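Local coordinates for protein homoserine kinase (Cytophaga hutchinsonii, PDB 4P52) that probably catalyses the ATP-dependent phosphorylation of homoserine to O-phosphohomoserine, as a member of the GHMP kinase family, at residues 270-278 with 290-301; 254-264 with 279-288. All coordinates share one frame; numbering follows the deposited sequence.

In the fold
Both contacts belong to the C-terminal GHMP kinase region and share the antiparallel hairpin of strands 278-281 and 288-292; their centres lie about 17 Å apart. Interaction 1 lies at the end of the hairpin where helix 264-273 enters and helix 295-310 leaves, whereas interaction 2 packs the segment 254-264 on the turn end. Along the chain their segments alternate, and helix 264-273 carries the chain from one to the other. They touch where Cys279 SG lies 3.9 Å from Ala271 CB and Cys279 CB 4.1 Å from Ala290 CB. The glycine-rich turn of interaction 2 probably corresponds to the third conserved GHMP kinase motif, near the active site.

Interaction 1. Residues 270-278 with 290-301; sequences AALDAGALG and ALSTSQEAAQKI
Leu277 and Gly278 join Leu291 through two backbone hydrogen bonds. Leu277 N donates to Leu291 O over 2.7 Å, a bent bond (146° at the hydrogen). The return bond, from Leu291 N to Gly278 O, is straighter at 3.0 Å and 163°. Gly278 O also receives a CA-H...O contact from Ala290, so one carbonyl serves two neighbouring residues of strand 288-292.

Apolar contacts fill the angle between helix 264-273 and helix 295-310. Ile301 holds its two branches apart: CG2, anti to the backbone N, meets Ala271 CB at 3.9 Å, while CG1, beside that nitrogen (chi1 -74°), lies against Ala274 CB and carries CD1 to Ala276 CA at 3.6 Å. Replacing Ile301 by an alanine would probably leave Ala271, Ala274 and Ala276 with less apolar cover and open a gap between the helix end and helix 295-310. Ala276 CB also rests on Ala290 CB at 3.9 Å. Beyond the bonded pair, Leu277 CD1 meets Thr293 CG2, the two side chains crossing nearly at right angles, and Thr241 and Ile244 of helix 241-247 also touch Leu277.

Caps shape each segment locally. Gly275 closes helix 264-273 in a Schellman motif, its positive phi turning the chain toward the strand. Within its own segment, Ser294 OG accepts from Ala297 N at the start of helix 295-310. Lys300, bent at chi3, places CE, next to the ammonium group, 3.5 Å from Ala274 O, with no hydrogen bond from NZ.

The contact thus joins a helix end, the edge strand pair and the second helix of what is probably the ferredoxin-like fold of GHMP kinase C-terminal domains. Its hydrogen bonds are all backbone, while alanines and Ile301 supply most of the apolar packing.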
loop_
_atom_site.group_PDB
_atom_site.type_symbol
_atom_site.label_atom_id
_atom_site.label_comp_id
_atom_site.label_asym_id
_atom_site.label_seq_id
_atom_site.Cartn_x
_atom_site.Cartn_y
_atom_site.Cartn_z
ATOM N N ALA A 270 -20.397 4.307 -17.274
ATOM C CA ALA A 270 -20.293 3.843 -18.646
ATOM C C ALA A 270 -18.971 3.058 -18.860
ATOM O O ALA A 270 -18.953 2.032 -19.529
ATOM C CB ALA A 270 -20.435 5.014 -19.620
ATOM N N ALA A 271 -17.880 3.523 -18.264
ATOM C CA ALA A 271 -16.623 2.810 -18.353
ATOM C C ALA A 271 -16.720 1.450 -17.674
ATOM O O ALA A 271 -16.253 0.448 -18.218
ATOM C CB ALA A 271 -15.488 3.621 -17.756
ATOM N N LEU A 272 -17.323 1.401 -16.489
ATOM C CA LEU A 272 -17.454 0.121 -15.789
ATOM C C LEU A 272 -18.386 -0.819 -16.537
ATOM O O LEU A 272 -18.046 -1.985 -16.704
ATOM C CB LEU A 272 -17.904 0.296 -14.341
ATOM C CG LEU A 272 -16.867 0.950 -13.433
ATOM C CD1 LEU A 272 -17.519 1.244 -12.091
ATOM C CD2 LEU A 272 -15.630 0.083 -13.256
ATOM N N ASP A 273 -19.521 -0.323 -17.040
ATOM C CA ASP A 273 -20.383 -1.171 -17.907
ATOM C C ASP A 273 -19.670 -1.620 -19.190
ATOM O O ASP A 273 -19.990 -2.665 -19.712
ATOM C CB ASP A 273 -21.725 -0.525 -18.254
ATOM C CG ASP A 273 -22.572 -0.192 -17.018
ATOM O OD1 ASP A 273 -22.239 -0.651 -15.896
ATOM O OD2 ASP A 273 -23.578 0.558 -17.150
ATOM N N ALA A 274 -18.689 -0.871 -19.694
ATOM C CA ALA A 274 -18.001 -1.349 -20.893
ATOM C C ALA A 274 -16.879 -2.329 -20.531
ATOM O O ALA A 274 -16.162 -2.807 -21.403
ATOM C CB ALA A 274 -17.507 -0.200 -21.765
ATOM N N GLY A 275 -16.741 -2.646 -19.239
ATOM C CA GLY A 275 -15.829 -3.700 -18.799
ATOM C C GLY A 275 -14.491 -3.197 -18.280
ATOM O O GLY A 275 -13.518 -3.944 -18.297
ATOM N N ALA A 276 -14.417 -1.955 -17.808
ATOM C CA ALA A 276 -13.163 -1.453 -17.263
ATOM C C ALA A 276 -12.830 -2.178 -15.973
ATOM O O ALA A 276 -13.734 -2.533 -15.225
ATOM C CB ALA A 276 -13.251 0.039 -16.993
ATOM N N LEU A 277 -11.537 -2.376 -15.701
ATOM C CA LEU A 277 -11.094 -2.900 -14.411
ATOM C C LEU A 277 -11.518 -1.963 -13.316
ATOM O O LEU A 277 -11.982 -2.377 -12.237
ATOM C CB LEU A 277 -9.583 -2.978 -14.376
ATOM C CG LEU A 277 -8.960 -4.249 -14.926
ATOM C CD1 LEU A 277 -7.487 -4.260 -14.546
ATOM C CD2 LEU A 277 -9.724 -5.450 -14.365
ATOM N N GLY A 278 -11.339 -0.679 -13.607
ATOM C CA GLY A 278 -11.644 0.363 -12.665
ATOM C C GLY A 278 -11.451 1.674 -13.379
ATOM O O GLY A 278 -10.862 1.733 -14.474
ATOM N N ALA A 290 -9.476 4.981 -17.321
ATOM C CA ALA A 290 -9.965 3.650 -16.999
ATOM C C ALA A 290 -8.849 2.665 -17.318
ATOM O O ALA A 290 -8.015 2.933 -18.206
ATOM C CB ALA A 290 -11.233 3.326 -17.785
ATOM N N LEU A 291 -8.811 1.547 -16.588
ATOM C CA LEU A 291 -7.841 0.527 -16.891
ATOM C C LEU A 291 -8.579 -0.662 -17.445
ATOM O O LEU A 291 -9.715 -0.936 -17.037
ATOM C CB LEU A 291 -6.995 0.179 -15.657
ATOM C CG LEU A 291 -6.128 1.312 -15.046
ATOM C CD1 LEU A 291 -5.387 0.796 -13.830
ATOM C CD2 LEU A 291 -5.113 1.872 -16.022
ATOM N N SER A 292 -7.966 -1.331 -18.422
ATOM C CA SER A 292 -8.500 -2.588 -18.935
ATOM C C SER A 292 -7.342 -3.493 -19.360
ATOM O O SER A 292 -6.177 -3.090 -19.259
ATOM C CB SER A 292 -9.458 -2.358 -20.096
ATOM O OG SER A 292 -8.824 -1.575 -21.104
ATOM N N THR A 293 -7.666 -4.689 -19.860
ATOM C CA THR A 293 -6.631 -5.668 -20.173
ATOM C C THR A 293 -6.447 -6.006 -21.659
ATOM O O THR A 293 -5.786 -6.979 -21.988
ATOM C CB THR A 293 -6.807 -6.959 -19.352
ATOM O OG1 THR A 293 -8.068 -7.552 -19.666
ATOM C CG2 THR A 293 -6.810 -6.641 -17.892
ATOM N N SER A 294 -7.004 -5.197 -22.551
ATOM C CA SER A 294 -6.732 -5.335 -23.990
ATOM C C SER A 294 -7.076 -4.052 -24.738
ATOM O O SER A 294 -7.873 -3.245 -24.259
ATOM C CB SER A 294 -7.528 -6.486 -24.597
ATOM O OG SER A 294 -8.903 -6.182 -24.618
ATOM N N GLN A 295 -6.486 -3.889 -25.915
ATOM C CA GLN A 295 -6.712 -2.725 -26.746
ATOM C C GLN A 295 -8.094 -2.780 -27.355
ATOM O O GLN A 295 -8.885 -1.857 -27.214
ATOM C CB GLN A 295 -5.691 -2.684 -27.860
ATOM C CG GLN A 295 -6.070 -1.725 -28.967
ATOM C CD GLN A 295 -4.863 -1.221 -29.723
ATOM O OE1 GLN A 295 -4.322 -0.145 -29.417
ATOM N NE2 GLN A 295 -4.409 -2.000 -30.681
ATOM N N GLU A 296 -8.920 -4.120 -27.654
ATOM C CA GLU A 296 -10.338 -4.007 -27.902
ATOM C C GLU A 296 -11.078 -3.346 -26.737
ATOM O O GLU A 296 -11.867 -2.426 -26.965
ATOM C CB GLU A 296 -10.933 -5.367 -28.198
ATOM C CG GLU A 296 -11.953 -5.293 -29.313
ATOM C CD GLU A 296 -12.434 -6.665 -29.741
ATOM O OE1 GLU A 296 -12.054 -7.113 -30.853
ATOM O OE2 GLU A 296 -13.176 -7.296 -28.955
ATOM N N ALA A 297 -10.814 -3.793 -25.504
ATOM C CA ALA A 297 -11.548 -3.300 -24.332
ATOM C C ALA A 297 -11.310 -1.808 -24.104
ATOM O O ALA A 297 -12.253 -1.063 -23.857
ATOM C CB ALA A 297 -11.221 -4.115 -23.073
ATOM N N ALA A 298 -10.058 -1.377 -24.219
ATOM C CA ALA A 298 -9.715 0.010 -23.984
ATOM C C ALA A 298 -10.462 0.901 -24.968
ATOM O O ALA A 298 -10.964 1.952 -24.591
ATOM C CB ALA A 298 -8.216 0.233 -24.088
ATOM N N GLN A 299 -10.547 0.474 -26.217
ATOM C CA GLN A 299 -11.232 1.274 -27.222
ATOM C C GLN A 299 -12.720 1.396 -26.987
ATOM O O GLN A 299 -13.264 2.511 -27.071
ATOM C CB GLN A 299 -10.951 0.775 -28.626
ATOM C CG GLN A 299 -9.606 1.271 -29.136
ATOM C CD GLN A 299 -9.041 0.390 -30.247
ATOM O OE1 GLN A 299 -9.752 -0.448 -30.811
ATOM N NE2 GLN A 299 -7.764 0.580 -30.568
ATOM N N LYS A 300 -13.386 0.287 -26.668
ATOM C CA LYS A 300 -14.808 0.407 -26.384
ATOM C C LYS A 300 -15.123 1.144 -25.051
ATOM O O LYS A 300 -16.150 1.838 -24.940
ATOM C CB LYS A 300 -15.614 -0.871 -26.655
ATOM C CG LYS A 300 -15.170 -2.123 -25.952
ATOM C CD LYS A 300 -16.329 -3.113 -25.828
ATOM C CE LYS A 300 -17.317 -2.677 -24.737
ATOM N NZ LYS A 300 -18.362 -3.693 -24.439
ATOM N N ILE A 301 -14.222 1.069 -24.080
ATOM C CA ILE A 301 -14.345 1.918 -22.919
ATOM C C ILE A 301 -14.287 3.398 -23.326
ATOM O O ILE A 301 -15.105 4.190 -22.898
ATOM C CB ILE A 301 -13.303 1.562 -21.838
ATOM C CG1 ILE A 301 -13.709 0.255 -21.137
ATOM C CG2 ILE A 301 -13.183 2.661 -20.794
ATOM C CD1 ILE A 301 -12.524 -0.574 -20.674
#

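Interaction 2. Residues 254-264 with 279-288; sequences EPARSVLIPGF and CSISGSGPSI
Ile281 overlaps four side chains of segment 254-264 with its longer branch. Its CG1 meets Phe264 CE1 at 3.6 Å and Ile261 CD1 at 3.7 Å, and its CD1 reaches on to Arg257 CB at 3.7 Å and Glu254 CG at 4.0 Å. Phe264, with CG anti to the backbone N (chi1 176°), crosses Ile281 at about a right angle; its CD1 also meets Ile288 CD1 at 3.7 Å, so both isoleucines meet the ring obliquely along its CD1-CE1 side. Ile261 continues the apolar layer over Pro286, which follows a cis peptide bond.

Polar groups flank this core. Ser280 OG donates to Glu254 OE1 over 3.0 Å, using the anti lone pair of that oxygen, which also forms a salt bridge with Lys268; the lysine would be expected to stabilise the carboxylate charge. Arg257 extends from CG to NE, and Ser284 CB lies over one guanidinium face, 3.7 Å above the plane and offset toward the rim, while Arg257 NE donates to Ala209 O.

The type II' turn from Ser282 to Gly285 brings Ser284 to Arg257 and Gly285, which has positive phi, near Ile261. Helix 253-257 and the turn leading to helix 264-273 thus pack against the strand 278-281 and the loop beyond it, with helix 206-211 touching Ser284 and strand 194-200 lying beside Pro286 and Ile288.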
loop_
_atom_site.group_PDB
_atom_site.type_symbol
_atom_site.label_atom_id
_atom_site.label_comp_id
_atom_site.label_asym_id
_atom_site.label_seq_id
_atom_site.Cartn_x
_atom_site.Cartn_y
_atom_site.Cartn_z
ATOM N N GLU A 254 -11.973 11.013 -4.615
ATOM C CA GLU A 254 -12.964 11.006 -5.689
ATOM C C GLU A 254 -14.384 11.448 -5.237
ATOM O O GLU A 254 -14.960 12.315 -5.876
ATOM C CB GLU A 254 -13.002 9.646 -6.360
ATOM C CG GLU A 254 -13.964 9.546 -7.520
ATOM C CD GLU A 254 -14.444 8.111 -7.723
ATOM O OE1 GLU A 254 -13.666 7.285 -8.280
ATOM O OE2 GLU A 254 -15.603 7.821 -7.318
ATOM N N PRO A 255 -14.935 10.887 -4.129
ATOM C CA PRO A 255 -16.255 11.405 -3.719
ATOM C C PRO A 255 -16.263 12.921 -3.426
ATOM O O PRO A 255 -17.266 13.572 -3.679
ATOM C CB PRO A 255 -16.588 10.623 -2.437
ATOM C CG PRO A 255 -15.554 9.557 -2.301
ATOM C CD PRO A 255 -14.388 9.900 -3.171
ATOM N N ALA A 256 -15.158 13.475 -2.924
ATOM C CA ALA A 256 -15.052 14.921 -2.722
ATOM C C ALA A 256 -14.920 15.715 -4.031
ATOM O O ALA A 256 -15.595 16.728 -4.193
ATOM C CB ALA A 256 -13.921 15.262 -1.752
ATOM N N ARG A 257 -14.072 15.262 -4.956
ATOM C CA ARG A 257 -13.813 15.991 -6.198
ATOM C C ARG A 257 -14.814 15.778 -7.325
ATOM O O ARG A 257 -14.962 16.612 -8.208
ATOM C CB ARG A 257 -12.464 15.614 -6.742
ATOM C CG ARG A 257 -11.354 16.302 -6.021
ATOM C CD ARG A 257 -10.033 15.900 -6.626
ATOM N NE ARG A 257 -9.005 16.774 -6.090
ATOM C CZ ARG A 257 -7.712 16.525 -6.140
ATOM N NH1 ARG A 257 -7.251 15.405 -6.700
ATOM N NH2 ARG A 257 -6.889 17.405 -5.617
ATOM N N SER A 258 -15.502 14.658 -7.307
ATOM C CA SER A 258 -16.323 14.300 -8.443
ATOM C C SER A 258 -17.468 15.310 -8.664
ATOM O O SER A 258 -17.938 15.433 -9.786
ATOM C CB SER A 258 -16.866 12.886 -8.274
ATOM O OG SER A 258 -17.917 12.918 -7.328
ATOM N N VAL A 259 -17.912 16.016 -7.622
ATOM C CA VAL A 259 -18.893 17.072 -7.801
ATOM C C VAL A 259 -18.427 18.180 -8.745
ATOM O O VAL A 259 -19.275 18.861 -9.350
ATOM C CB VAL A 259 -19.346 17.735 -6.474
ATOM C CG1 VAL A 259 -20.022 16.714 -5.572
ATOM C CG2 VAL A 259 -18.191 18.442 -5.759
ATOM N N LEU A 260 -17.099 18.375 -8.851
ATOM C CA LEU A 260 -16.530 19.376 -9.731
ATOM C C LEU A 260 -16.506 18.935 -11.184
ATOM O O LEU A 260 -16.319 19.763 -12.072
ATOM C CB LEU A 260 -15.106 19.701 -9.305
ATOM C CG LEU A 260 -14.960 20.337 -7.917
ATOM C CD1 LEU A 260 -13.488 20.498 -7.549
ATOM C CD2 LEU A 260 -15.720 21.660 -7.788
ATOM N N ILE A 261 -16.670 17.646 -11.457
ATOM C CA ILE A 261 -16.513 17.187 -12.830
ATOM C C ILE A 261 -17.844 16.857 -13.474
ATOM O O ILE A 261 -18.524 15.912 -13.070
ATOM C CB ILE A 261 -15.576 15.966 -12.924
ATOM C CG1 ILE A 261 -14.191 16.326 -12.380
ATOM C CG2 ILE A 261 -15.544 15.420 -14.352
ATOM C CD1 ILE A 261 -13.298 15.126 -12.107
ATOM N N PRO A 262 -18.221 17.617 -14.498
ATOM C CA PRO A 262 -19.548 17.392 -15.081
ATOM C C PRO A 262 -19.677 15.988 -15.649
ATOM O O PRO A 262 -18.796 15.545 -16.375
ATOM C CB PRO A 262 -19.612 18.415 -16.206
ATOM C CG PRO A 262 -18.590 19.450 -15.843
ATOM C CD PRO A 262 -17.490 18.709 -15.157
ATOM N N GLY A 263 -20.751 15.286 -15.287
ATOM C CA GLY A 263 -21.052 13.969 -15.841
ATOM C C GLY A 263 -20.229 12.832 -15.275
ATOM O O GLY A 263 -20.299 11.698 -15.767
ATOM N N PHE A 264 -19.457 13.108 -14.230
ATOM C CA PHE A 264 -18.510 12.144 -13.742
ATOM C C PHE A 264 -19.176 10.800 -13.475
ATOM O O PHE A 264 -18.679 9.752 -13.910
ATOM C CB PHE A 264 -17.834 12.617 -12.461
ATOM C CG PHE A 264 -16.910 11.586 -11.878
ATOM C CD1 PHE A 264 -15.656 11.381 -12.422
ATOM C CD2 PHE A 264 -17.323 10.767 -10.845
ATOM C CE1 PHE A 264 -14.807 10.405 -11.934
ATOM C CE2 PHE A 264 -16.472 9.786 -10.330
ATOM C CZ PHE A 264 -15.207 9.619 -10.883
ATOM N N CYS A 279 -11.927 2.741 -12.747
ATOM C CA CYS A 279 -12.028 4.009 -13.404
ATOM C C CYS A 279 -12.073 5.086 -12.347
ATOM O O CYS A 279 -12.834 4.966 -11.392
ATOM C CB CYS A 279 -13.300 4.022 -14.255
ATOM S SG CYS A 279 -13.697 5.656 -14.903
ATOM N N SER A 280 -11.258 6.128 -12.516
ATOM C CA SER A 280 -11.278 7.267 -11.613
ATOM C C SER A 280 -10.793 8.586 -12.223
ATOM O O SER A 280 -10.511 8.671 -13.420
ATOM C CB SER A 280 -10.476 6.965 -10.336
ATOM O OG SER A 280 -10.893 7.858 -9.270
ATOM N N ILE A 281 -10.699 9.621 -11.395
ATOM C CA ILE A 281 -10.206 10.910 -11.841
ATOM C C ILE A 281 -8.723 10.821 -12.106
ATOM O O ILE A 281 -8.006 10.240 -11.317
ATOM C CB ILE A 281 -10.457 11.991 -10.783
ATOM C CG1 ILE A 281 -11.962 12.110 -10.511
ATOM C CG2 ILE A 281 -9.842 13.347 -11.198
ATOM C CD1 ILE A 281 -12.293 12.807 -9.201
ATOM N N SER A 282 -8.254 11.416 -13.195
ATOM C CA SER A 282 -6.826 11.475 -13.429
ATOM C C SER A 282 -6.257 12.711 -12.772
ATOM O O SER A 282 -6.714 13.826 -13.060
ATOM C CB SER A 282 -6.558 11.514 -14.918
ATOM O OG SER A 282 -5.176 11.716 -15.137
ATOM N N GLY A 283 -5.261 12.532 -11.902
ATOM C CA GLY A 283 -4.694 13.657 -11.139
ATOM C C GLY A 283 -5.787 14.480 -10.452
ATOM O O GLY A 283 -6.591 13.951 -9.682
ATOM N N SER A 284 -5.861 15.772 -10.734
ATOM C CA SER A 284 -6.884 16.569 -10.095
ATOM C C SER A 284 -8.077 16.850 -11.051
ATOM O O SER A 284 -8.967 17.660 -10.746
ATOM C CB SER A 284 -6.254 17.855 -9.572
ATOM O OG SER A 284 -5.660 18.529 -10.661
ATOM N N GLY A 285 -8.103 16.174 -12.199
ATOM C CA GLY A 285 -9.226 16.299 -13.119
ATOM C C GLY A 285 -9.138 17.539 -13.980
ATOM O O GLY A 285 -8.185 18.312 -13.856
ATOM N N PRO A 286 -10.134 17.743 -14.859
ATOM C CA PRO A 286 -11.352 16.925 -15.082
ATOM C C PRO A 286 -11.166 15.621 -15.891
ATOM O O PRO A 286 -12.153 14.874 -16.069
ATOM C CB PRO A 286 -12.262 17.859 -15.854
ATOM C CG PRO A 286 -11.316 18.734 -16.608
ATOM C CD PRO A 286 -10.111 18.939 -15.718
ATOM N N SER A 287 -9.948 15.331 -16.363
ATOM C CA SER A 287 -9.706 14.050 -17.053
ATOM C C SER A 287 -9.959 12.829 -16.192
ATOM O O SER A 287 -9.744 12.846 -14.967
ATOM C CB SER A 287 -8.302 13.979 -17.640
ATOM O OG SER A 287 -8.202 14.939 -18.678
ATOM N N ILE A 288 -10.392 11.768 -16.862
ATOM C CA ILE A 288 -10.799 10.530 -16.245
ATOM C C ILE A 288 -10.070 9.407 -16.957
ATOM O O ILE A 288 -9.884 9.454 -18.174
ATOM C CB ILE A 288 -12.317 10.331 -16.420
ATOM C CG1 ILE A 288 -13.056 11.514 -15.774
ATOM C CG2 ILE A 288 -12.789 9.011 -15.818
ATOM C CD1 ILE A 288 -14.552 11.484 -15.950
#